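Local atomic coordinates of protein yesU (Bacillus subtilis, PDB entry 1OQ1), a protein that is of unknown function but has a galectin-like fold, the kind of beta sandwich seen in many carbohydrate-binding proteins. Residues E48-F53 against R121-E126; M163-I166 against Y171-F174. All coordinates share one frame; numbering follows the deposited sequence.

The two contacts lie on opposite sides of the centre of one chain with a galectin-like fold. Their centres are about 22 Å apart, and their nearest atoms are about 9 Å apart, so they do not touch. Both segments of contact 1 come before those of contact 2 in the chain. Contact 1 joins two strand-to-loop junctions of the seven-stranded antiparallel sheet, which holds strands 51-54 and 112-122. Contact 2 lies within the hairpin of strands 161-168 and 171-176, in the other antiparallel sheet. Leu165, Val172 and Phe174 of that hairpin pack on strand 112-122 or 76-86 of the first sheet. Contact 1 is a surface link, and contact 2 belongs to the buried interior.

Contact 1 (E48-F53 against R121-E126); sequences EAHFVF and RRKYAE
Glu48 and Lys123 meet in a salt bridge at the surface, between the loop that precedes strand 51-54 and the turn that follows strand 112-122. The bend of Glu48 at chi2 (-51°) turns its carboxylate to Lys123, and both oxygens come to the ammonium group. Lys123 NZ is 3.3 Å from Glu48 OE1 and 3.3 Å from Glu48 OE2. Both bonds are weak.

The tighter side is where this ion pair meets the imidazole. Lys123 NZ comes to the edge of the His50 ring, 4.4 Å from His50 CE1. Ala206 joins the two segments here, since its O accepts a hydrogen bond from Lys123 NZ and its N is bonded to His50 ND1. Each segment supports the site from within. Glu48 O sits 3.5 Å above the plane of the His50 ring, over its centre. Lys123 CG lies in the same way over one face of the Tyr124 ring.

The outer side is looser, and Glu48 and Tyr124 are exposed there. A water bridge between them is doubtful, because the water lies only 2.4 Å from Tyr124 OH. With both bonds weak, Glu48 exposed and Ala206 O also bonded to Lys123 NZ, the ion pair probably adds only modestly to holding the two segments together.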
loop_
_atom_site.group_PDB
_atom_site.type_symbol
_atom_site.label_atom_id
_atom_site.label_comp_id
_atom_site.label_asym_id
_atom_site.label_seq_id
_atom_site.Cartn_x
_atom_site.Cartn_y
_atom_site.Cartn_z
ATOM N N GLU A 48 -19.321 4.459 -0.391
ATOM C CA GLU A 48 -18.250 5.431 -0.208
ATOM C C GLU A 48 -17.527 5.213 1.124
ATOM O O GLU A 48 -16.928 6.137 1.682
ATOM C CB GLU A 48 -18.797 6.860 -0.282
ATOM C CG GLU A 48 -19.563 7.201 -1.567
ATOM C CD GLU A 48 -18.803 6.860 -2.848
ATOM O OE1 GLU A 48 -17.588 7.133 -2.930
ATOM O OE2 GLU A 48 -19.437 6.332 -3.786
ATOM N N ALA A 49 -17.582 3.982 1.626
ATOM C CA ALA A 49 -16.941 3.637 2.892
ATOM C C ALA A 49 -15.463 3.300 2.697
ATOM O O ALA A 49 -15.045 2.156 2.891
ATOM C CB ALA A 49 -17.664 2.454 3.540
ATOM N N HIS A 50 -14.678 4.306 2.327
ATOM C CA HIS A 50 -13.247 4.127 2.090
ATOM C C HIS A 50 -12.523 3.812 3.398
ATOM O O HIS A 50 -12.965 4.223 4.476
ATOM C CB HIS A 50 -12.681 5.395 1.446
ATOM C CG HIS A 50 -13.516 5.913 0.314
ATOM N ND1 HIS A 50 -14.049 5.091 -0.652
ATOM C CD2 HIS A 50 -13.918 7.169 0.003
ATOM C CE1 HIS A 50 -14.748 5.814 -1.510
ATOM N NE2 HIS A 50 -14.684 7.080 -1.135
ATOM N N PHE A 51 -11.407 3.094 3.313
ATOM C CA PHE A 51 -10.687 2.728 4.528
ATOM C C PHE A 51 -9.195 2.511 4.330
ATOM O O PHE A 51 -8.693 2.512 3.212
ATOM C CB PHE A 51 -11.280 1.430 5.097
ATOM C CG PHE A 51 -10.974 0.197 4.266
ATOM C CD1 PHE A 51 -9.696 -0.366 4.260
ATOM C CD2 PHE A 51 -11.960 -0.393 3.486
ATOM C CE1 PHE A 51 -9.407 -1.499 3.486
ATOM C CE2 PHE A 51 -11.680 -1.527 2.707
ATOM C CZ PHE A 51 -10.398 -2.077 2.711
ATOM N N VAL A 52 -8.501 2.343 5.450
ATOM C CA VAL A 52 -7.084 2.009 5.454
ATOM C C VAL A 52 -7.002 0.948 6.552
ATOM O O VAL A 52 -7.426 1.182 7.683
ATOM C CB VAL A 52 -6.176 3.195 5.809
ATOM C CG1 VAL A 52 -4.718 2.743 5.752
ATOM C CG2 VAL A 52 -6.402 4.346 4.831
ATOM N N PHE A 53 -6.481 -0.222 6.196
ATOM C CA PHE A 53 -6.357 -1.360 7.110
ATOM C C PHE A 53 -4.866 -1.538 7.384
ATOM O O PHE A 53 -4.123 -1.979 6.513
ATOM C CB PHE A 53 -6.950 -2.592 6.421
ATOM C CG PHE A 53 -7.083 -3.801 7.303
ATOM C CD1 PHE A 53 -7.512 -3.686 8.624
ATOM C CD2 PHE A 53 -6.843 -5.069 6.785
ATOM C CE1 PHE A 53 -7.701 -4.819 9.409
ATOM C CE2 PHE A 53 -7.031 -6.211 7.563
ATOM C CZ PHE A 53 -7.462 -6.083 8.878
ATOM N N ARG A 121 -6.240 1.820 -10.166
ATOM C CA ARG A 121 -6.966 3.064 -9.942
ATOM C C ARG A 121 -8.128 3.057 -10.923
ATOM O O ARG A 121 -7.992 3.525 -12.053
ATOM C CB ARG A 121 -6.049 4.257 -10.211
ATOM C CG ARG A 121 -4.730 4.186 -9.458
ATOM C CD ARG A 121 -3.819 5.356 -9.803
ATOM N NE ARG A 121 -4.376 6.634 -9.367
ATOM C CZ ARG A 121 -4.845 7.576 -10.180
ATOM N NH1 ARG A 121 -4.838 7.402 -11.498
ATOM N NH2 ARG A 121 -5.320 8.702 -9.669
ATOM N N ARG A 122 -9.263 2.513 -10.489
ATOM C CA ARG A 122 -10.430 2.399 -11.355
ATOM C C ARG A 122 -11.727 2.879 -10.694
ATOM O O ARG A 122 -12.803 2.369 -11.000
ATOM C CB ARG A 122 -10.603 0.934 -11.784
ATOM C CG ARG A 122 -9.303 0.207 -12.144
ATOM C CD ARG A 122 -8.647 0.758 -13.410
ATOM N NE ARG A 122 -7.273 0.271 -13.536
ATOM C CZ ARG A 122 -6.931 -0.927 -13.998
ATOM N NH1 ARG A 122 -7.863 -1.783 -14.402
ATOM N NH2 ARG A 122 -5.651 -1.282 -14.026
ATOM N N LYS A 123 -11.628 3.853 -9.798
ATOM C CA LYS A 123 -12.802 4.375 -9.105
ATOM C C LYS A 123 -13.604 5.350 -9.967
ATOM O O LYS A 123 -14.833 5.278 -10.008
ATOM C CB LYS A 123 -12.372 5.068 -7.803
ATOM C CG LYS A 123 -13.460 5.886 -7.105
ATOM C CD LYS A 123 -14.621 5.023 -6.617
ATOM C CE LYS A 123 -15.666 5.885 -5.916
ATOM N NZ LYS A 123 -16.791 5.083 -5.358
ATOM N N TYR A 124 -12.907 6.249 -10.657
ATOM C CA TYR A 124 -13.562 7.256 -11.496
ATOM C C TYR A 124 -13.288 7.068 -12.986
ATOM O O TYR A 124 -12.286 6.468 -13.371
ATOM C CB TYR A 124 -13.111 8.653 -11.060
ATOM C CG TYR A 124 -13.406 8.961 -9.608
ATOM C CD1 TYR A 124 -14.721 9.110 -9.160
ATOM C CD2 TYR A 124 -12.372 9.092 -8.678
ATOM C CE1 TYR A 124 -15.001 9.383 -7.816
ATOM C CE2 TYR A 124 -12.641 9.364 -7.333
ATOM C CZ TYR A 124 -13.956 9.507 -6.912
ATOM O OH TYR A 124 -14.219 9.782 -5.589
ATOM N N ALA A 125 -14.178 7.597 -13.821
ATOM C CA ALA A 125 -14.036 7.484 -15.269
ATOM C C ALA A 125 -12.681 7.980 -15.760
ATOM O O ALA A 125 -12.040 7.336 -16.594
ATOM C CB ALA A 125 -15.151 8.253 -15.966
ATOM N N GLU A 126 -12.244 9.128 -15.254
ATOM C CA GLU A 126 -10.958 9.678 -15.667
ATOM C C GLU A 126 -9.821 8.705 -15.387
ATOM O O GLU A 126 -8.872 8.606 -16.163
ATOM C CB GLU A 126 -10.677 10.997 -14.950
ATOM C CG GLU A 126 -11.416 12.184 -15.524
ATOM C CD GLU A 126 -10.993 13.490 -14.881
ATOM O OE1 GLU A 126 -11.305 13.699 -13.692
ATOM O OE2 GLU A 126 -10.338 14.305 -15.565
HETATM O O HOH W 1 -16.541 9.604 -4.872
#

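Contact 2 (M163-I166 against Y171-F174)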
loop_
_atom_site.group_PDB
_atom_site.type_symbol
_atom_site.label_atom_id
_atom_site.label_comp_id
_atom_site.label_asym_id
_atom_site.label_seq_id
_atom_site.Cartn_x
_atom_site.Cartn_y
_atom_site.Cartn_z
HETATM N N MSE A 163 2.959 -8.703 -6.473
HETATM C CA MSE A 163 3.342 -7.311 -6.238
HETATM C C MSE A 163 4.637 -7.247 -5.434
HETATM O O MSE A 163 4.798 -7.984 -4.467
HETATM C CB MSE A 163 2.226 -6.611 -5.466
HETATM C CG MSE A 163 0.840 -7.102 -5.842
HETATM SE SE MSE A 163 0.290 -6.610 -7.629
HETATM C CE MSE A 163 1.199 -7.880 -8.726
ATOM N N LYS A 164 5.550 -6.362 -5.827
ATOM C CA LYS A 164 6.825 -6.226 -5.120
ATOM C C LYS A 164 7.242 -4.765 -5.044
ATOM O O LYS A 164 7.304 -4.071 -6.056
ATOM C CB LYS A 164 7.924 -7.040 -5.817
ATOM C CG LYS A 164 9.274 -6.971 -5.095
ATOM C CD LYS A 164 10.349 -7.831 -5.758
ATOM C CE LYS A 164 10.075 -9.316 -5.580
ATOM N NZ LYS A 164 11.165 -10.161 -6.162
ATOM N N LEU A 165 7.531 -4.315 -3.830
ATOM C CA LEU A 165 7.916 -2.939 -3.569
ATOM C C LEU A 165 9.246 -2.859 -2.827
ATOM O O LEU A 165 9.432 -3.541 -1.823
ATOM C CB LEU A 165 6.831 -2.273 -2.717
ATOM C CG LEU A 165 7.064 -0.818 -2.306
ATOM C CD1 LEU A 165 6.854 0.082 -3.511
ATOM C CD2 LEU A 165 6.100 -0.437 -1.193
ATOM N N ILE A 166 10.163 -2.030 -3.321
ATOM C CA ILE A 166 11.456 -1.841 -2.665
ATOM C C ILE A 166 11.492 -0.447 -2.043
ATOM O O ILE A 166 11.134 0.533 -2.694
ATOM C CB ILE A 166 12.643 -1.933 -3.661
ATOM C CG1 ILE A 166 12.686 -3.319 -4.307
ATOM C CG2 ILE A 166 13.964 -1.653 -2.929
ATOM C CD1 ILE A 166 13.720 -3.426 -5.409
ATOM N N TYR A 171 15.261 5.679 -2.176
ATOM C CA TYR A 171 14.850 4.852 -3.314
ATOM C C TYR A 171 13.576 4.018 -3.149
ATOM O O TYR A 171 13.390 3.342 -2.139
ATOM C CB TYR A 171 15.999 3.909 -3.692
ATOM C CG TYR A 171 15.763 3.124 -4.962
ATOM C CD1 TYR A 171 15.690 3.769 -6.196
ATOM C CD2 TYR A 171 15.610 1.738 -4.934
ATOM C CE1 TYR A 171 15.474 3.054 -7.372
ATOM C CE2 TYR A 171 15.391 1.012 -6.112
ATOM C CZ TYR A 171 15.327 1.684 -7.324
ATOM O OH TYR A 171 15.131 0.988 -8.496
ATOM N N VAL A 172 12.711 4.075 -4.163
ATOM C CA VAL A 172 11.467 3.300 -4.203
ATOM C C VAL A 172 11.334 2.680 -5.596
ATOM O O VAL A 172 11.545 3.357 -6.604
ATOM C CB VAL A 172 10.216 4.179 -3.966
ATOM C CG1 VAL A 172 8.946 3.331 -4.094
ATOM C CG2 VAL A 172 10.282 4.819 -2.581
ATOM N N HIS A 173 10.995 1.395 -5.649
ATOM C CA HIS A 173 10.807 0.693 -6.920
ATOM C C HIS A 173 9.594 -0.217 -6.779
ATOM O O HIS A 173 9.416 -0.864 -5.750
ATOM C CB HIS A 173 12.049 -0.131 -7.274
ATOM C CG HIS A 173 11.967 -0.815 -8.605
ATOM N ND1 HIS A 173 11.246 -1.973 -8.804
ATOM C CD2 HIS A 173 12.541 -0.522 -9.796
ATOM C CE1 HIS A 173 11.385 -2.367 -10.056
ATOM N NE2 HIS A 173 12.166 -1.505 -10.680
ATOM N N PHE A 174 8.765 -0.259 -7.816
ATOM C CA PHE A 174 7.548 -1.056 -7.803
ATOM C C PHE A 174 7.426 -1.900 -9.067
ATOM O O PHE A 174 7.631 -1.402 -10.172
ATOM C CB PHE A 174 6.349 -0.103 -7.686
ATOM C CG PHE A 174 5.011 -0.783 -7.637
ATOM C CD1 PHE A 174 4.747 -1.778 -6.705
ATOM C CD2 PHE A 174 3.986 -0.370 -8.486
ATOM C CE1 PHE A 174 3.475 -2.350 -6.614
ATOM C CE2 PHE A 174 2.710 -0.935 -8.403
ATOM C CZ PHE A 174 2.457 -1.922 -7.466
HETATM O O HOH W 2 10.137 -3.866 -7.178
#
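Ile166 and His173 form a hydrogen-bonded antiparallel pair. Ile166 N donates to His173 O at 2.8 Å, nearly straight at 170° and in the carbonyl plane. The return bond, His173 N to Ile166 O, is 3.1 Å long and more bent (154°).

Ile166 CB lies 4.1 Å from His173 CB and is also beside His173 O. With CG1 beside the backbone N (chi1 -62°), CG2 is put toward Tyr171, 4.3 Å from Tyr171 CD2 and oblique to that ring. On the other branch, CG1 leads on to CD1. This tip does the touching, 4.1 Å from His173 CB.

The two segments belong to the beta hairpin 161-168/171-176, in one antiparallel sheet of the galectin-like sandwich. Leu165 and Phe174 make the adjoining non-hydrogen-bonded pair. Their side chains turn to the other face and meet Leu117 of the opposing sheet. Leu165 CD1 touches Val172 CG1 at 3.9 Å and also packs against Phe174 CB. Phe174 CD1 approaches Lys164 O at 3.5 Å.

On the face of Ile166 and His173, a water donates to Lys164 O and is hydrogen-bonded to His173 ND1, 2.7 Å away in the plane of the imidazole. His173 NE2 is bonded to Asn2 OD1. With both nitrogens engaged, the rotation of the ring is probably fixed. Tyr171 OH pairs with Glu183 on the next strand, 179-185.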